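Local coordinates for L544 (Acanthamoeba polyphaga mimivirus, PDB 4AMQ), which acts as a virion-associated nucleotidyl transferase, probably through a pair of manganese ions held by an aspartate cluster, at residues G55-R58 with Y63-D66; R59-I64 with Q264-I269; F249-Y254 with N369-E374; P259-Q264 with T365-I370; T271-Y276 with K361-R366. One frame throughout, in Å; residues are numbered along the deposited sequence.

Contact 1: G55-R58 with Y63-D66. With MN (manganese (II) ion), chain B; MN (manganese (II) ion), chain C.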
# COMPACT_ATOMS: atom_id res chain seq x y z
N GLY A 55 8.87 -2.26 -9.06
CA GLY A 55 9.00 -1.48 -7.85
C GLY A 55 10.22 -1.77 -7.00
O GLY A 55 11.29 -2.11 -7.51
N SER A 56 10.05 -1.64 -5.69
CA SER A 56 11.17 -1.71 -4.75
C SER A 56 11.81 -3.09 -4.66
O SER A 56 13.01 -3.19 -4.42
CB SER A 56 10.72 -1.25 -3.36
OG SER A 56 9.76 -2.13 -2.80
N PHE A 57 11.02 -4.14 -4.84
CA PHE A 57 11.56 -5.49 -4.78
C PHE A 57 12.46 -5.79 -5.99
O PHE A 57 13.47 -6.48 -5.86
CB PHE A 57 10.44 -6.53 -4.68
CG PHE A 57 10.93 -7.92 -4.40
CD1 PHE A 57 11.61 -8.21 -3.23
CD2 PHE A 57 10.71 -8.94 -5.31
CE1 PHE A 57 12.06 -9.49 -2.97
CE2 PHE A 57 11.16 -10.23 -5.05
CZ PHE A 57 11.84 -10.50 -3.88
N ARG A 58 12.09 -5.27 -7.15
CA ARG A 58 12.93 -5.39 -8.34
C ARG A 58 14.29 -4.74 -8.10
O ARG A 58 15.31 -5.21 -8.59
CB ARG A 58 12.24 -4.77 -9.56
CG ARG A 58 13.15 -4.61 -10.78
CD ARG A 58 12.41 -3.98 -11.95
NE ARG A 58 11.63 -2.82 -11.53
CZ ARG A 58 10.86 -2.10 -12.34
NH1 ARG A 58 10.76 -2.41 -13.63
NH2 ARG A 58 10.18 -1.06 -11.87
N TYR A 63 15.59 -3.05 3.06
CA TYR A 63 14.47 -3.16 3.99
C TYR A 63 13.17 -3.43 3.26
O TYR A 63 12.37 -2.51 3.04
CB TYR A 63 14.35 -1.90 4.85
CG TYR A 63 15.52 -1.69 5.78
CD1 TYR A 63 15.57 -2.32 7.02
CD2 TYR A 63 16.58 -0.85 5.43
CE1 TYR A 63 16.64 -2.13 7.88
CE2 TYR A 63 17.64 -0.65 6.29
CZ TYR A 63 17.67 -1.29 7.51
OH TYR A 63 18.73 -1.09 8.36
N ILE A 64 12.95 -4.69 2.90
CA ILE A 64 11.79 -5.08 2.11
C ILE A 64 10.48 -4.50 2.66
O ILE A 64 10.21 -4.58 3.86
CB ILE A 64 11.66 -6.61 2.01
CG1 ILE A 64 12.92 -7.20 1.37
CG2 ILE A 64 10.42 -7.00 1.22
CD1 ILE A 64 12.89 -8.70 1.23
N THR A 65 9.69 -3.90 1.78
CA THR A 65 8.40 -3.32 2.15
C THR A 65 7.26 -4.17 1.62
O THR A 65 6.42 -4.66 2.38
CB THR A 65 8.26 -1.89 1.63
OG1 THR A 65 8.49 -1.86 0.21
CG2 THR A 65 9.27 -0.98 2.31
N ASP A 66 7.22 -4.34 0.30
CA ASP A 66 6.20 -5.16 -0.33
C ASP A 66 6.69 -5.68 -1.67
O ASP A 66 7.78 -5.33 -2.12
CB ASP A 66 4.91 -4.36 -0.52
CG ASP A 66 5.08 -3.21 -1.50
OD1 ASP A 66 6.04 -2.43 -1.34
OD2 ASP A 66 4.26 -3.11 -2.43
MN MN B . 6.13 -1.72 -3.62
MN MN C . 2.51 -2.43 -3.57
O HOH W 1 10.23 -4.42 -1.30
O HOH W 2 6.85 0.09 -2.49
O HOH W 3 1.43 -0.94 -1.78
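Ser56 OG and Thr65 OG1 lie 3.3 Å apart, and a water bridges the segments: it lies 2.8 Å from Ser56 OG, accepts from Thr65 N and donates to Asp66 O over 2.7 Å. Ser56 reaches this water because its OG sits between the backbone N and the carbonyl carbon (chi1 66°). Thr65 OG1 in turn donates to Asp66 OD1 over 3.0 Å, on the anti lone pair, the side away from the other oxygen. The Asp66 carboxylate grips one manganese ion with both oxygens, OD1 at 2.4 Å and OD2 more loosely at 2.6 Å, and bridges to the second, 2.2 Å from OD2. Asp68 shares both sites and Asp213 joins one of them; waters add further ligands. On the apolar flank Ile64 CD1 meets the edge of the Phe57 ring, near its plane, 4.4 Å from CE1. Gly55-Ser56 at the start of a short, weakly bonded helix, followed by the Asp66 and Asp68 pair, agrees with the signature of the polymerase-beta-like nucleotidyltransferases. The chemistry implies that Thr65 is a second-shell residue that probably helps set the rotation of a bridging carboxylate, while water ties Ser56 to the adjacent backbone of Thr65 and Asp66.

Contact 2: R59-I64 with Q264-I269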
# COMPACT_ATOMS: atom_id res chain seq x y z
N ARG A 59 14.29 -3.65 -7.33
CA ARG A 59 15.52 -2.96 -6.97
C ARG A 59 16.21 -3.62 -5.78
O ARG A 59 17.31 -3.23 -5.39
CB ARG A 59 15.24 -1.49 -6.64
CG ARG A 59 14.88 -0.64 -7.85
CD ARG A 59 14.67 0.82 -7.46
NE ARG A 59 13.42 1.02 -6.73
CZ ARG A 59 13.33 1.53 -5.50
NH1 ARG A 59 14.42 1.89 -4.85
NH2 ARG A 59 12.14 1.68 -4.93
N ARG A 60 15.55 -4.63 -5.22
CA ARG A 60 16.11 -5.40 -4.11
C ARG A 60 16.55 -4.51 -2.95
O ARG A 60 17.65 -4.68 -2.41
CB ARG A 60 17.29 -6.25 -4.59
CG ARG A 60 16.94 -7.26 -5.67
CD ARG A 60 18.17 -8.02 -6.12
NE ARG A 60 17.83 -9.26 -6.81
CZ ARG A 60 17.69 -9.38 -8.13
NH1 ARG A 60 17.87 -8.32 -8.91
NH2 ARG A 60 17.39 -10.55 -8.66
N ILE A 61 15.71 -3.55 -2.56
CA ILE A 61 16.03 -2.68 -1.43
C ILE A 61 16.23 -3.51 -0.17
O ILE A 61 15.55 -4.51 0.04
CB ILE A 61 14.92 -1.64 -1.19
CG1 ILE A 61 13.59 -2.32 -0.85
CG2 ILE A 61 14.77 -0.72 -2.40
CD1 ILE A 61 12.52 -1.37 -0.39
N PRO A 62 17.18 -3.09 0.68
CA PRO A 62 17.56 -3.87 1.86
C PRO A 62 16.40 -4.08 2.84
O PRO A 62 16.24 -5.18 3.37
CB PRO A 62 18.66 -3.03 2.51
CG PRO A 62 18.48 -1.66 1.97
CD PRO A 62 17.95 -1.84 0.58
N TYR A 63 15.59 -3.05 3.06
CA TYR A 63 14.47 -3.16 3.99
C TYR A 63 13.17 -3.43 3.26
O TYR A 63 12.37 -2.51 3.04
CB TYR A 63 14.35 -1.90 4.85
CG TYR A 63 15.52 -1.69 5.78
CD1 TYR A 63 15.57 -2.32 7.02
CD2 TYR A 63 16.58 -0.85 5.43
CE1 TYR A 63 16.64 -2.13 7.88
CE2 TYR A 63 17.64 -0.65 6.29
CZ TYR A 63 17.67 -1.29 7.51
OH TYR A 63 18.73 -1.09 8.36
N ILE A 64 12.95 -4.69 2.90
CA ILE A 64 11.79 -5.08 2.11
C ILE A 64 10.48 -4.50 2.66
O ILE A 64 10.21 -4.58 3.86
CB ILE A 64 11.66 -6.61 2.01
CG1 ILE A 64 12.92 -7.20 1.37
CG2 ILE A 64 10.42 -7.00 1.22
CD1 ILE A 64 12.89 -8.70 1.23
N GLN A 264 23.94 8.04 -4.09
CA GLN A 264 23.86 8.70 -2.79
C GLN A 264 22.42 8.78 -2.31
O GLN A 264 22.13 8.51 -1.15
CB GLN A 264 24.49 10.09 -2.87
CG GLN A 264 25.97 10.06 -3.20
CD GLN A 264 26.57 11.44 -3.42
OE1 GLN A 264 25.84 12.43 -3.57
NE2 GLN A 264 27.89 11.51 -3.44
N LEU A 265 21.51 9.14 -3.21
CA LEU A 265 20.10 9.24 -2.86
C LEU A 265 19.52 7.87 -2.53
O LEU A 265 18.72 7.74 -1.60
CB LEU A 265 19.30 9.92 -3.98
CG LEU A 265 19.37 11.45 -3.96
CD1 LEU A 265 18.64 12.05 -5.15
CD2 LEU A 265 18.79 11.98 -2.66
N GLU A 266 19.92 6.85 -3.28
CA GLU A 266 19.46 5.49 -3.02
C GLU A 266 19.93 5.04 -1.64
O GLU A 266 19.17 4.43 -0.89
CB GLU A 266 19.98 4.53 -4.09
CG GLU A 266 19.44 3.11 -3.97
CD GLU A 266 18.00 2.98 -4.46
OE1 GLU A 266 17.35 4.02 -4.70
OE2 GLU A 266 17.52 1.83 -4.60
N TYR A 267 21.17 5.35 -1.30
CA TYR A 267 21.71 5.00 0.00
C TYR A 267 20.93 5.68 1.12
O TYR A 267 20.54 5.05 2.10
CB TYR A 267 23.19 5.38 0.10
CG TYR A 267 23.75 5.18 1.49
CD1 TYR A 267 24.31 3.97 1.87
CD2 TYR A 267 23.72 6.21 2.42
CE1 TYR A 267 24.82 3.79 3.14
CE2 TYR A 267 24.22 6.04 3.69
CZ TYR A 267 24.77 4.83 4.05
OH TYR A 267 25.27 4.66 5.32
N ILE A 268 20.70 6.98 0.95
CA ILE A 268 20.00 7.77 1.96
C ILE A 268 18.57 7.27 2.19
O ILE A 268 18.16 7.05 3.32
CB ILE A 268 19.95 9.26 1.55
CG1 ILE A 268 21.37 9.82 1.43
CG2 ILE A 268 19.14 10.06 2.56
CD1 ILE A 268 21.43 11.21 0.86
N ILE A 269 17.84 7.10 1.09
CA ILE A 269 16.44 6.68 1.16
C ILE A 269 16.29 5.24 1.64
O ILE A 269 15.48 4.96 2.52
CB ILE A 269 15.76 6.84 -0.22
CG1 ILE A 269 15.77 8.32 -0.65
CG2 ILE A 269 14.34 6.29 -0.19
CD1 ILE A 269 15.26 8.56 -2.06
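Arg59 and Glu266 meet through one salt bridge, Arg59 NH1 donating to Glu266 OE2 over 3.1 Å with an N-H...O angle of 137°, so the bond is noticeably bent. The arginine stays extended at chi2 and then folds at chi3 (-73°), which carries its guanidinium to the acid. Glu266 starts with CG opposite the backbone N, beside its carbonyl carbon, and bends at chi2 (76°); this brings its carboxylate off the helix to the loop. OE2 lies close to the guanidinium plane and offers its syn lone pair, yet the two flat groups are steeply inclined to each other, and a paired, two-pronged bridge does not form. Glu266 OE1 is instead 3.6 Å from NH1 and has its own salt bridge to Arg252. Arg59 NH1 is also shared with Glu270, one helical turn on, so arginines from two parts of the chain gather round two carboxylates. Beside the bridge, Ile61 CG2 approaches Glu266 OE2 at 4.3 Å. Arg60, with positive phi, closes the preceding short helix in a Schellman motif. The arrangement is an interdomain salt-bridge network, joining the loop that follows helix 55-58 of the nucleotidyltransferase domain to helix 259-272 of the helical domain.

Contact 3: F249-Y254 with N369-E374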
# COMPACT_ATOMS: atom_id res chain seq x y z
N PHE A 249 12.22 11.56 -2.90
CA PHE A 249 11.79 10.66 -3.96
C PHE A 249 11.67 11.36 -5.32
O PHE A 249 12.10 10.81 -6.34
CB PHE A 249 10.47 9.97 -3.60
CG PHE A 249 10.60 8.92 -2.52
CD1 PHE A 249 10.99 9.27 -1.23
CD2 PHE A 249 10.34 7.59 -2.79
CE1 PHE A 249 11.11 8.31 -0.24
CE2 PHE A 249 10.46 6.62 -1.81
CZ PHE A 249 10.85 6.98 -0.53
N PRO A 250 11.08 12.56 -5.35
CA PRO A 250 11.13 13.32 -6.61
C PRO A 250 12.56 13.63 -7.03
O PRO A 250 12.89 13.57 -8.21
CB PRO A 250 10.38 14.61 -6.27
CG PRO A 250 9.47 14.24 -5.15
CD PRO A 250 10.22 13.21 -4.35
N LEU A 251 13.42 13.94 -6.05
CA LEU A 251 14.82 14.23 -6.35
C LEU A 251 15.52 13.01 -6.94
O LEU A 251 16.31 13.14 -7.87
CB LEU A 251 15.55 14.71 -5.09
CG LEU A 251 15.05 15.99 -4.43
CD1 LEU A 251 15.97 16.39 -3.29
CD2 LEU A 251 14.92 17.11 -5.44
N ARG A 252 15.24 11.83 -6.40
CA ARG A 252 15.85 10.61 -6.90
C ARG A 252 15.45 10.37 -8.35
O ARG A 252 16.25 9.92 -9.16
CB ARG A 252 15.49 9.40 -6.02
CG ARG A 252 16.11 8.09 -6.50
CD ARG A 252 15.91 6.96 -5.50
NE ARG A 252 14.49 6.70 -5.25
CZ ARG A 252 14.05 5.76 -4.42
NH1 ARG A 252 14.90 4.99 -3.75
NH2 ARG A 252 12.74 5.59 -4.25
N PHE A 253 14.20 10.68 -8.68
CA PHE A 253 13.74 10.57 -10.05
C PHE A 253 14.48 11.57 -10.94
O PHE A 253 14.92 11.24 -12.03
CB PHE A 253 12.23 10.78 -10.15
CG PHE A 253 11.69 10.66 -11.55
CD1 PHE A 253 11.34 9.42 -12.07
CD2 PHE A 253 11.55 11.78 -12.36
CE1 PHE A 253 10.85 9.30 -13.36
CE2 PHE A 253 11.06 11.67 -13.64
CZ PHE A 253 10.71 10.42 -14.15
N TYR A 254 14.61 12.80 -10.45
CA TYR A 254 15.29 13.85 -11.20
C TYR A 254 16.72 13.45 -11.55
O TYR A 254 17.18 13.66 -12.67
CB TYR A 254 15.28 15.17 -10.43
CG TYR A 254 15.89 16.33 -11.19
CD1 TYR A 254 17.26 16.58 -11.13
CD2 TYR A 254 15.10 17.18 -11.96
CE1 TYR A 254 17.82 17.64 -11.82
CE2 TYR A 254 15.66 18.24 -12.66
CZ TYR A 254 17.01 18.47 -12.58
OH TYR A 254 17.56 19.52 -13.28
N ASN A 369 19.56 22.13 -3.93
CA ASN A 369 20.47 23.21 -4.29
C ASN A 369 21.39 22.83 -5.43
O ASN A 369 22.10 23.68 -5.97
CB ASN A 369 21.29 23.65 -3.08
CG ASN A 369 20.50 24.49 -2.10
OD1 ASN A 369 19.42 24.98 -2.43
ND2 ASN A 369 21.04 24.67 -0.90
N ILE A 370 21.38 21.56 -5.79
CA ILE A 370 22.14 21.09 -6.94
C ILE A 370 21.36 21.36 -8.22
O ILE A 370 21.93 21.47 -9.31
CB ILE A 370 22.48 19.59 -6.82
CG1 ILE A 370 23.41 19.35 -5.63
CG2 ILE A 370 23.11 19.07 -8.10
CD1 ILE A 370 23.93 17.94 -5.53
N ILE A 371 20.05 21.49 -8.08
CA ILE A 371 19.17 21.85 -9.18
C ILE A 371 19.10 23.36 -9.33
O ILE A 371 19.11 24.09 -8.34
CB ILE A 371 17.75 21.28 -8.95
CG1 ILE A 371 17.79 19.76 -8.86
CG2 ILE A 371 16.79 21.73 -10.05
CD1 ILE A 371 16.46 19.12 -8.52
N PRO A 372 19.05 23.86 -10.58
CA PRO A 372 18.95 25.30 -10.84
C PRO A 372 17.61 25.89 -10.38
O PRO A 372 16.56 25.35 -10.72
CB PRO A 372 19.06 25.39 -12.37
CG PRO A 372 19.75 24.12 -12.78
CD PRO A 372 19.27 23.08 -11.82
N LYS A 373 17.66 27.00 -9.64
CA LYS A 373 16.46 27.63 -9.07
C LYS A 373 15.28 27.73 -10.04
O LYS A 373 14.12 27.58 -9.65
CB LYS A 373 16.80 29.02 -8.51
CG LYS A 373 15.59 29.82 -8.02
CD LYS A 373 14.98 29.21 -6.76
CE LYS A 373 13.68 29.91 -6.37
NZ LYS A 373 12.51 28.98 -6.39
N GLU A 374 15.59 27.97 -11.32
CA GLU A 374 14.56 28.10 -12.34
C GLU A 374 13.83 26.77 -12.54
O GLU A 374 12.61 26.74 -12.75
CB GLU A 374 15.17 28.56 -13.66
CG GLU A 374 16.34 27.70 -14.13
CD GLU A 374 16.64 27.87 -15.61
OE1 GLU A 374 15.71 28.25 -16.36
OE2 GLU A 374 17.79 27.62 -16.03
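Arg252 NH1, gripped by the carboxylates of Glu266 and Glu270, belongs to the same helix as Leu251 and Tyr254, the residues that meet Ile371 across the contact. No hydrogen bond crosses between 249-254 and 369-374, so the contact rests on carbon atoms and one aromatic face. Ile371 lies over that face: its CD1 is 3.8 Å from the centroid of the Tyr254 ring and only 13° off the ring normal, which meets the geometry of a CH-pi contact. The rest of the isoleucine follows the ring outward. Ile371 CG1 comes to 3.6 Å from Tyr254 CE1, and CG2, the other branch, lies 4.0 Å from the phenol OH. Tyr254 reaches across because its ring leaves the helix opposite the backbone N (chi1 -177°). Pro372 CD adds a looser touch, 4.2 Å from Tyr254 OH, toward the outer end of the ring. Leu251, three residues earlier on the same helix, brings CD2 to 4.0 Å from Ile371 CD1, and the terminal methyl is thus held between an aliphatic branch and an aromatic face. Beyond the two segments, Phe255 also packs on Ile371, while Leu251 continues onto Phe364, Tyr367 and Ile368 of helix 334-368. The connection between that helix and the short helix 373-376 is in this way laid against helix 248-254. Chemically, the contact implies attachment by dispersion and a CH-pi interaction, with Ile371 burying its apolar branches and no directional polar bond setting the register.

Contact 4: P259-Q264 with T365-I370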
# COMPACT_ATOMS: atom_id res chain seq x y z
N PRO A 259 24.83 8.92 -12.10
CA PRO A 259 25.28 7.78 -11.29
C PRO A 259 25.64 8.19 -9.87
O PRO A 259 25.08 7.66 -8.91
CB PRO A 259 26.53 7.29 -12.04
CG PRO A 259 26.98 8.48 -12.83
CD PRO A 259 25.73 9.18 -13.24
N THR A 260 26.57 9.13 -9.73
CA THR A 260 27.07 9.53 -8.42
C THR A 260 25.94 9.95 -7.48
O THR A 260 25.88 9.51 -6.33
CB THR A 260 28.09 10.68 -8.54
OG1 THR A 260 29.11 10.31 -9.48
CG2 THR A 260 28.72 10.97 -7.19
N ILE A 261 25.05 10.81 -7.96
CA ILE A 261 23.99 11.35 -7.12
C ILE A 261 22.87 10.34 -6.87
O ILE A 261 22.27 10.34 -5.79
CB ILE A 261 23.40 12.65 -7.71
CG1 ILE A 261 24.49 13.73 -7.78
CG2 ILE A 261 22.23 13.14 -6.88
CD1 ILE A 261 23.97 15.08 -8.21
N SER A 262 22.59 9.49 -7.85
CA SER A 262 21.55 8.49 -7.68
C SER A 262 21.96 7.42 -6.67
O SER A 262 21.12 6.92 -5.92
CB SER A 262 21.16 7.86 -9.03
OG SER A 262 22.28 7.29 -9.68
N LYS A 263 23.24 7.08 -6.63
CA LYS A 263 23.77 6.17 -5.62
C LYS A 263 23.62 6.76 -4.22
O LYS A 263 23.25 6.06 -3.28
CB LYS A 263 25.25 5.87 -5.87
CG LYS A 263 25.53 4.68 -6.78
CD LYS A 263 25.14 4.97 -8.22
CE LYS A 263 25.52 3.84 -9.16
NZ LYS A 263 25.00 4.11 -10.53
N GLN A 264 23.94 8.04 -4.09
CA GLN A 264 23.86 8.70 -2.79
C GLN A 264 22.42 8.78 -2.31
O GLN A 264 22.13 8.51 -1.15
CB GLN A 264 24.49 10.09 -2.87
CG GLN A 264 25.97 10.06 -3.20
CD GLN A 264 26.57 11.44 -3.42
OE1 GLN A 264 25.84 12.43 -3.57
NE2 GLN A 264 27.89 11.51 -3.44
N THR A 365 17.66 19.80 1.20
CA THR A 365 18.22 21.12 0.89
C THR A 365 19.52 21.00 0.10
O THR A 365 19.78 21.79 -0.80
CB THR A 365 18.46 21.95 2.16
OG1 THR A 365 19.35 21.26 3.04
CG2 THR A 365 17.14 22.21 2.89
N ARG A 366 20.32 20.00 0.44
CA ARG A 366 21.59 19.76 -0.25
C ARG A 366 21.40 19.44 -1.73
O ARG A 366 22.06 20.03 -2.59
CB ARG A 366 22.35 18.62 0.42
CG ARG A 366 23.53 18.11 -0.39
CD ARG A 366 24.17 16.92 0.29
NE ARG A 366 24.54 17.23 1.67
CZ ARG A 366 24.99 16.33 2.54
NH1 ARG A 366 25.11 15.06 2.18
NH2 ARG A 366 25.30 16.71 3.78
N TYR A 367 20.51 18.50 -2.02
CA TYR A 367 20.31 18.06 -3.40
C TYR A 367 19.41 18.99 -4.21
O TYR A 367 19.54 19.09 -5.43
CB TYR A 367 19.81 16.61 -3.44
CG TYR A 367 20.87 15.62 -3.01
CD1 TYR A 367 21.84 15.18 -3.90
CD2 TYR A 367 20.91 15.14 -1.70
CE1 TYR A 367 22.82 14.28 -3.51
CE2 TYR A 367 21.89 14.25 -1.30
CZ TYR A 367 22.83 13.82 -2.21
OH TYR A 367 23.81 12.93 -1.81
N ILE A 368 18.49 19.68 -3.53
CA ILE A 368 17.65 20.65 -4.21
C ILE A 368 18.48 21.85 -4.66
O ILE A 368 18.17 22.49 -5.66
CB ILE A 368 16.48 21.12 -3.31
CG1 ILE A 368 15.43 21.87 -4.15
CG2 ILE A 368 16.98 21.99 -2.17
CD1 ILE A 368 14.87 21.06 -5.29
N ASN A 369 19.56 22.13 -3.93
CA ASN A 369 20.47 23.21 -4.29
C ASN A 369 21.39 22.83 -5.43
O ASN A 369 22.10 23.68 -5.97
CB ASN A 369 21.29 23.65 -3.08
CG ASN A 369 20.50 24.49 -2.10
OD1 ASN A 369 19.42 24.98 -2.43
ND2 ASN A 369 21.04 24.67 -0.90
N ILE A 370 21.38 21.56 -5.79
CA ILE A 370 22.14 21.09 -6.94
C ILE A 370 21.36 21.36 -8.22
O ILE A 370 21.93 21.47 -9.31
CB ILE A 370 22.48 19.59 -6.82
CG1 ILE A 370 23.41 19.35 -5.63
CG2 ILE A 370 23.11 19.07 -8.10
CD1 ILE A 370 23.93 17.94 -5.53
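Gln264 OE1 takes a hydrogen bond from the Tyr367 hydroxyl over 2.7 Å, the polar link between these two helices. The donor stands above the amide plane, 41° out of it, with a C=O...O angle of 120°, so it does not follow a lone pair. Relative to the tyrosine ring, the same oxygen lies at the edge, in its plane, and the amide is strongly turned against the ring. Gln264 CB is also near, 3.1 Å from Tyr367 OH, while the chain beyond CG is extended. One turn back, Ile261 and Tyr367 slide past each other in opposite directions, and Ile261 CG2, the branch opposite the backbone N, touches Tyr367 CE1 at 3.6 Å. The other branch meets Ile370 tip to tip, Ile261 CD1 to Ile370 CD1 at 3.9 Å. Further out, Leu265 and Ile268 of the first helix and Leu251 of helix 248-254 pack on Tyr367; Phe255 packs on both Ile261 and Ile370. The start of helix 259-272 is itself held by Asp258, whose OD1 accepts from Ile261 N. Ile261 and Gln264, three apart on one helix, meet Tyr367 near the end of helix 334-368 and Ile370 just beyond, an arrangement of helix-helix packing in the all-helical domain.

Contact 5: T271-Y276 with K361-R366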
# COMPACT_ATOMS: atom_id res chain seq x y z
N THR A 271 18.86 2.87 2.72
CA THR A 271 19.72 2.29 3.75
C THR A 271 19.71 3.12 5.03
O THR A 271 19.34 2.63 6.10
CB THR A 271 21.17 2.07 3.26
OG1 THR A 271 21.17 1.11 2.21
CG2 THR A 271 22.04 1.56 4.40
N LYS A 272 20.12 4.38 4.93
CA LYS A 272 20.16 5.25 6.09
C LYS A 272 18.80 5.39 6.75
O LYS A 272 18.68 5.32 7.98
CB LYS A 272 20.72 6.62 5.72
CG LYS A 272 20.87 7.55 6.91
CD LYS A 272 21.59 8.83 6.52
CE LYS A 272 21.60 9.81 7.67
NZ LYS A 272 22.27 9.24 8.88
N PHE A 273 17.76 5.59 5.94
CA PHE A 273 16.41 5.78 6.47
C PHE A 273 15.47 4.64 6.08
O PHE A 273 14.26 4.73 6.24
CB PHE A 273 15.84 7.12 6.00
CG PHE A 273 16.64 8.31 6.45
CD1 PHE A 273 16.74 8.62 7.80
CD2 PHE A 273 17.28 9.12 5.53
CE1 PHE A 273 17.48 9.71 8.22
CE2 PHE A 273 18.01 10.21 5.94
CZ PHE A 273 18.12 10.51 7.29
N GLY A 274 16.05 3.56 5.57
CA GLY A 274 15.28 2.41 5.12
C GLY A 274 14.31 1.86 6.14
O GLY A 274 13.18 1.50 5.80
N LEU A 275 14.73 1.79 7.40
CA LEU A 275 13.90 1.18 8.45
C LEU A 275 12.71 2.07 8.83
O LEU A 275 11.65 1.58 9.19
CB LEU A 275 14.74 0.84 9.69
CG LEU A 275 14.00 0.12 10.82
CD1 LEU A 275 13.23 -1.08 10.30
CD2 LEU A 275 14.96 -0.29 11.94
N TYR A 276 12.90 3.39 8.75
CA TYR A 276 11.81 4.32 8.97
C TYR A 276 10.68 4.07 7.97
O TYR A 276 9.50 4.08 8.34
CB TYR A 276 12.29 5.77 8.83
CG TYR A 276 13.27 6.21 9.89
CD1 TYR A 276 14.61 5.87 9.80
CD2 TYR A 276 12.86 6.98 10.97
CE1 TYR A 276 15.52 6.28 10.76
CE2 TYR A 276 13.77 7.40 11.93
CZ TYR A 276 15.09 7.04 11.82
OH TYR A 276 16.00 7.44 12.77
N LYS A 361 15.72 16.71 6.19
CA LYS A 361 15.65 18.08 5.67
C LYS A 361 16.95 18.55 5.02
O LYS A 361 16.92 19.23 4.00
CB LYS A 361 15.23 19.05 6.77
CG LYS A 361 15.21 20.51 6.33
CD LYS A 361 14.65 21.42 7.41
CE LYS A 361 14.82 22.89 7.04
NZ LYS A 361 14.21 23.23 5.73
N LYS A 362 18.07 18.19 5.63
CA LYS A 362 19.38 18.63 5.15
C LYS A 362 19.78 17.95 3.85
O LYS A 362 20.40 18.57 2.98
CB LYS A 362 20.44 18.39 6.22
CG LYS A 362 20.30 17.05 6.92
CD LYS A 362 21.46 16.77 7.86
CE LYS A 362 22.74 16.54 7.09
NZ LYS A 362 23.81 15.95 7.95
N TYR A 363 19.44 16.67 3.72
CA TYR A 363 19.73 15.96 2.48
C TYR A 363 18.86 16.49 1.35
O TYR A 363 19.26 16.49 0.19
CB TYR A 363 19.54 14.46 2.65
CG TYR A 363 20.46 13.89 3.70
CD1 TYR A 363 21.76 13.54 3.38
CD2 TYR A 363 20.03 13.73 5.01
CE1 TYR A 363 22.61 13.03 4.34
CE2 TYR A 363 20.88 13.22 5.98
CZ TYR A 363 22.16 12.87 5.63
OH TYR A 363 23.02 12.36 6.58
N PHE A 364 17.66 16.94 1.70
CA PHE A 364 16.80 17.58 0.72
C PHE A 364 17.43 18.90 0.25
O PHE A 364 17.70 19.08 -0.93
CB PHE A 364 15.41 17.85 1.29
CG PHE A 364 14.52 18.61 0.35
CD1 PHE A 364 13.97 17.99 -0.76
CD2 PHE A 364 14.25 19.95 0.58
CE1 PHE A 364 13.16 18.70 -1.63
CE2 PHE A 364 13.43 20.66 -0.29
CZ PHE A 364 12.89 20.03 -1.39
N THR A 365 17.66 19.80 1.20
CA THR A 365 18.22 21.12 0.89
C THR A 365 19.52 21.00 0.10
O THR A 365 19.78 21.79 -0.80
CB THR A 365 18.46 21.95 2.16
OG1 THR A 365 19.35 21.26 3.04
CG2 THR A 365 17.14 22.21 2.89
N ARG A 366 20.32 20.00 0.44
CA ARG A 366 21.59 19.76 -0.25
C ARG A 366 21.40 19.44 -1.73
O ARG A 366 22.06 20.03 -2.59
CB ARG A 366 22.35 18.62 0.42
CG ARG A 366 23.53 18.11 -0.39
CD ARG A 366 24.17 16.92 0.29
NE ARG A 366 24.54 17.23 1.67
CZ ARG A 366 24.99 16.33 2.54
NH1 ARG A 366 25.11 15.06 2.18
NH2 ARG A 366 25.30 16.71 3.78
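Lys272 and Tyr363 are the closest backbone pair, their CA atoms 11.3 Å apart, so the segments meet through long side chains. Phe273 interrupts the first segment: it leaves helical phi/psi after helix 259-272 and occupies the N-cap position of helix 274-292. The second segment is helical but kinked, since the N atoms of Lys362 and Tyr363 lack bonds to the turn before. Just past the kink, Lys362 O accepts both Arg366 N, at 2.9 Å, and Thr365 OG1, at 2.9 Å, from the same face of its plane. At the break at Phe273 two consecutive helices of the helical domain adjoin, and both pack on the long helix 334-368; Phe273 also packs on Val356 and Ser360 of that helix. Across the contact, Lys272 crosses Tyr363 at about a right angle; its aliphatic CE lies 3.1 Å from Tyr363 OH, whereas NZ is 3.9 Å away. The lysine extends as far as CE and turns at chi4 (59°), taking the ammonium away from the hydroxyl, so that CE makes the approach. Phe273 receives Tyr363 CE2 at the edge of its ring, near its plane, 4.1 Å from CZ. One face of the phenylalanine is covered by Lys272 CG, and one face of Tyr363 by Lys362 CE near the rim.

How the contacts relate
Contact 1 contributes Asp66 to the manganese sites, and contact 2, its centre 9 Å away, continues the same loop: Ser56 O lies 3.3 Å from Ile61 N, a probable hydrogen bond. The Arg59 side chain is about 7 Å from a manganese ion. From contact 2 the path enters the helical domain, directly to contact 3 through Arg252 and along helix 259-272 to contacts 4 and 5. Contact 5 also meets the loop of the nucleotidyltransferase domain, Tyr63 CD2 packing 3.5 Å from Gly274 CA. Contacts 3 and 4, centres 8 Å apart, share Asn369 and Ile370; contact 3 is centred 24 Å from contact 1, although their nearest atoms come within about 7 Å.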